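Local coordinates for protein sortase B (Clostridium perfringens, PDB 5YFK) that probably acts as a cysteine transpeptidase of the sortase B class, enzymes that attach sorted proteins to the bacterial cell wall, at residues V155-A160 and Y211-A216. The protein carries 1 engineered substitution. Sequence-based numbering, arbitrary orientation.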
ATOM      1  N   VAL A 155      10.560   7.046   3.970  1.00 14.80           N
ATOM      2  CA  VAL A 155      10.991   5.815   3.335  1.00 13.66           C
ATOM      3  C   VAL A 155      12.180   5.256   4.126  1.00 14.74           C
ATOM      4  O   VAL A 155      13.019   6.007   4.610  1.00 14.57           O
ATOM      5  CB  VAL A 155      11.440   6.010   1.856  1.00 14.70           C
ATOM      6  CG1 VAL A 155      12.575   7.037   1.751  1.00 14.33           C
ATOM      7  CG2 VAL A 155      11.895   4.692   1.262  1.00 17.19           C
ATOM      8  N   TYR A 156      12.124   3.970   4.427  1.00 11.70           N
ATOM      9  CA  TYR A 156      13.202   3.310   5.164  1.00 13.95           C
ATOM     10  C   TYR A 156      13.266   1.809   4.939  1.00 16.45           C
ATOM     11  O   TYR A 156      12.315   1.191   4.446  1.00 13.55           O
ATOM     12  CB  TYR A 156      13.134   3.651   6.672  1.00 15.41           C
ATOM     13  CG  TYR A 156      11.891   3.187   7.400  1.00 14.04           C
ATOM     14  CD1 TYR A 156      10.741   3.988   7.443  1.00 14.06           C
ATOM     15  CD2 TYR A 156      11.849   1.944   8.026  1.00 15.50           C
ATOM     16  CE1 TYR A 156       9.601   3.569   8.093  1.00 14.46           C
ATOM     17  CE2 TYR A 156      10.745   1.553   8.766  1.00 15.88           C
ATOM     18  CZ  TYR A 156       9.604   2.331   8.738  1.00 14.73           C
ATOM     19  OH  TYR A 156       8.475   1.917   9.399  1.00 16.08           O
ATOM     20  N   GLN A 157      14.359   1.187   5.383  1.00 14.48           N
ATOM     21  CA  GLN A 157      14.372  -0.260   5.408  1.00 17.53           C
ATOM     22  C   GLN A 157      14.988  -0.742   6.697  1.00 21.26           C
ATOM     23  O   GLN A 157      15.785  -0.038   7.340  1.00 20.21           O
ATOM     24  CB  GLN A 157      15.069  -0.866   4.180  1.00 28.41           C
ATOM     25  CG  GLN A 157      16.448  -0.334   3.872  1.00 28.18           C
ATOM     26  CD  GLN A 157      17.069  -0.967   2.620  1.00 22.00           C
ATOM     27  OE1 GLN A 157      16.380  -1.531   1.766  1.00 27.46           O
ATOM     28  NE2 GLN A 157      18.376  -0.997   2.593  1.00 24.43           N
ATOM     29  N   GLU A 158      14.559  -1.906   7.124  1.00 18.98           N
ATOM     30  CA  GLU A 158      15.132  -2.479   8.328  1.00 25.36           C
ATOM     31  C   GLU A 158      14.821  -3.934   8.382  1.00 18.91           C
ATOM     32  O   GLU A 158      14.139  -4.466   7.531  1.00 18.58           O
ATOM     33  CB  GLU A 158      14.591  -1.778   9.589  1.00 37.90           C
ATOM     34  CG  GLU A 158      13.080  -1.810   9.726  1.00 26.69           C
ATOM     35  CD  GLU A 158      12.570  -1.086  10.980  1.00 29.84           C
ATOM     36  OE1 GLU A 158      11.805  -1.686  11.761  1.00 23.57           O
ATOM     37  OE2 GLU A 158      13.024   0.040  11.262  1.00 24.60           O
ATOM     38  N   ASN A 159      15.329  -4.572   9.419  1.00 18.94           N
ATOM     39  CA  ASN A 159      15.154  -5.984   9.606  1.00 20.09           C
ATOM     40  C   ASN A 159      13.667  -6.356   9.794  1.00 15.40           C
ATOM     41  O   ASN A 159      12.955  -5.697  10.544  1.00 19.30           O
ATOM     42  CB  ASN A 159      15.942  -6.380  10.847  1.00 22.85           C
ATOM     43  CG  ASN A 159      15.651  -7.779  11.276  1.00 21.04           C
ATOM     44  OD1 ASN A 159      14.721  -8.010  12.051  1.00 26.70           O
ATOM     45  ND2 ASN A 159      16.391  -8.723  10.740  1.00 26.80           N
ATOM     46  N   ALA A 160      13.252  -7.491   9.251  1.00 18.73           N
ATOM     47  CA  ALA A 160      11.835  -7.839   9.262  1.00 18.10           C
ATOM     48  C   ALA A 160      11.281  -8.051  10.674  1.00 25.68           C
ATOM     49  O   ALA A 160      10.131  -7.726  10.957  1.00 19.17           O
ATOM     50  CB  ALA A 160      11.577  -9.051   8.404  1.00 18.65           C
ATOM     51  N   TYR A 211      16.410  -6.717  -0.765  1.00 23.54           N
ATOM     52  CA  TYR A 211      17.516  -7.658  -0.880  1.00 23.58           C
ATOM     53  C   TYR A 211      18.885  -7.055  -0.626  1.00 25.02           C
ATOM     54  O   TYR A 211      19.898  -7.743  -0.753  1.00 23.93           O
ATOM     55  CB  TYR A 211      17.467  -8.298  -2.245  1.00 26.70           C
ATOM     56  CG  TYR A 211      16.207  -9.057  -2.448  1.00 30.26           C
ATOM     57  CD1 TYR A 211      16.043 -10.311  -1.882  1.00 34.16           C
ATOM     58  CD2 TYR A 211      15.109  -8.468  -3.069  1.00 27.19           C
ATOM     59  CE1 TYR A 211      14.844 -10.993  -1.977  1.00 38.86           C
ATOM     60  CE2 TYR A 211      13.878  -9.111  -3.087  1.00 34.00           C
ATOM     61  CZ  TYR A 211      13.774 -10.403  -2.612  1.00 47.49           C
ATOM     62  OH  TYR A 211      12.594 -11.112  -2.758  1.00 44.23           O
ATOM     63  N   ASP A 212      18.914  -5.860  -0.055  1.00 22.69           N
ATOM     64  CA  ASP A 212      20.183  -5.270   0.365  1.00 22.89           C
ATOM     65  C   ASP A 212      20.884  -6.096   1.463  1.00 25.23           C
ATOM     66  O   ASP A 212      22.095  -6.006   1.634  1.00 29.13           O
ATOM     67  CB  ASP A 212      19.972  -3.854   0.880  1.00 23.03           C
ATOM     68  CG  ASP A 212      19.917  -2.845  -0.215  1.00 22.65           C
ATOM     69  OD1 ASP A 212      20.127  -3.231  -1.372  1.00 27.42           O
ATOM     70  OD2 ASP A 212      19.566  -1.681   0.070  1.00 24.18           O
ATOM     71  N   PHE A 213      20.083  -6.685   2.343  1.00 24.93           N
ATOM     72  CA  PHE A 213      20.574  -7.514   3.431  1.00 24.75           C
ATOM     73  C   PHE A 213      19.499  -8.547   3.714  1.00 26.90           C
ATOM     74  O   PHE A 213      18.348  -8.376   3.301  1.00 18.53           O
ATOM     75  CB  PHE A 213      20.903  -6.683   4.683  1.00 26.48           C
ATOM     76  CG  PHE A 213      19.774  -5.786   5.165  1.00 24.23           C
ATOM     77  CD1 PHE A 213      19.751  -4.433   4.824  1.00 19.11           C
ATOM     78  CD2 PHE A 213      18.855  -6.244   6.099  1.00 22.95           C
ATOM     79  CE1 PHE A 213      18.750  -3.595   5.320  1.00 18.99           C
ATOM     80  CE2 PHE A 213      17.880  -5.395   6.633  1.00 20.72           C
ATOM     81  CZ  PHE A 213      17.782  -4.091   6.177  1.00 21.99           C
ATOM     82  N   VAL A 214      19.874  -9.670   4.318  1.00 18.75           N
ATOM     83  CA  VAL A 214      18.899 -10.729   4.529  1.00 19.78           C
ATOM     84  C   VAL A 214      17.753 -10.292   5.456  1.00 16.36           C
ATOM     85  O   VAL A 214      17.942  -9.479   6.372  1.00 20.06           O
ATOM     86  CB  VAL A 214      19.562 -12.038   5.035  1.00 23.33           C
ATOM     87  CG1 VAL A 214      20.229 -11.836   6.373  1.00 26.24           C
ATOM     88  CG2 VAL A 214      18.532 -13.151   5.119  1.00 22.76           C
ATOM     89  N   ASN A 215      16.540 -10.686   5.083  1.00 16.92           N
ATOM     90  CA  ASN A 215      15.319 -10.259   5.774  1.00 18.28           C
ATOM     91  C   ASN A 215      15.096  -8.739   5.806  1.00 20.26           C
ATOM     92  O   ASN A 215      14.467  -8.214   6.734  1.00 16.63           O
ATOM     93  CB  ASN A 215      15.312 -10.808   7.205  1.00 19.80           C
ATOM     94  CG  ASN A 215      15.315 -12.326   7.251  1.00 20.26           C
ATOM     95  OD1 ASN A 215      14.698 -12.973   6.431  1.00 21.09           O
ATOM     96  ND2 ASN A 215      16.118 -12.886   8.132  1.00 26.78           N
ATOM     97  N   ALA A 216      15.551  -8.040   4.772  1.00 18.90           N
ATOM     98  CA  ALA A 216      15.276  -6.610   4.656  1.00 16.44           C
ATOM     99  C   ALA A 216      13.805  -6.414   4.329  1.00 13.02           C
ATOM    100  O   ALA A 216      13.183  -7.255   3.660  1.00 15.10           O
ATOM    101  CB  ALA A 216      16.134  -5.956   3.585  1.00 15.61           C
TER
HETATM  102  O   HOH W   1      17.019  -3.708   0.138  1.00 25.85           O
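Gln157 reaches from the end of a strand to Asp212 and Phe213, a worked example of how one extended amide can tie a hairpin loop to the strand beside it. Its CB points at the loop, and chi1 of 52° sets CG between the backbone N and the carbonyl carbon. CG then passes the Phe213 ring, 4.3 Å from CE1, and a straight chain (chi2 -179°) carries the amide onward. CD lies 4.1 Å from the same Phe213 CE1, with amide and ring planes 80° apart. At the tip the two amide atoms divide the work. NE2 donates to Asp212 OD2 at 2.9 Å, on the anti side of a carboxylate turned nearly perpendicular to the amide. OE1 accepts from a water 2.8 Å away, which in turn accepts from Asp212 N. Lys128 completes the cluster, salt-bridged to Asp212 and bonded to Gln157 OE1, so the amide's orientation is fixed from both ends.

Phe213 turns a ring edge to the strand, its CZ 3.7 Å from Glu158 C, while Ala216 CB lies against one face. Phe213 to Ala216 form a type II turn, whose Asn215 O accepts a weak bond from Ala160 N at 2.9 Å.

The segment 211-216 is the β7/β8 loop of the sortase fold, linking strand 203-210, which carries the engineered Ser209 at the predicted nucleophile position, to strand 216-225. The latter pairs with strand 146-159, and helix 160-166 starts where that strand ends, N-capped by Asn159, with Ala160 touching Arg217, the predicted transition-state stabilizer.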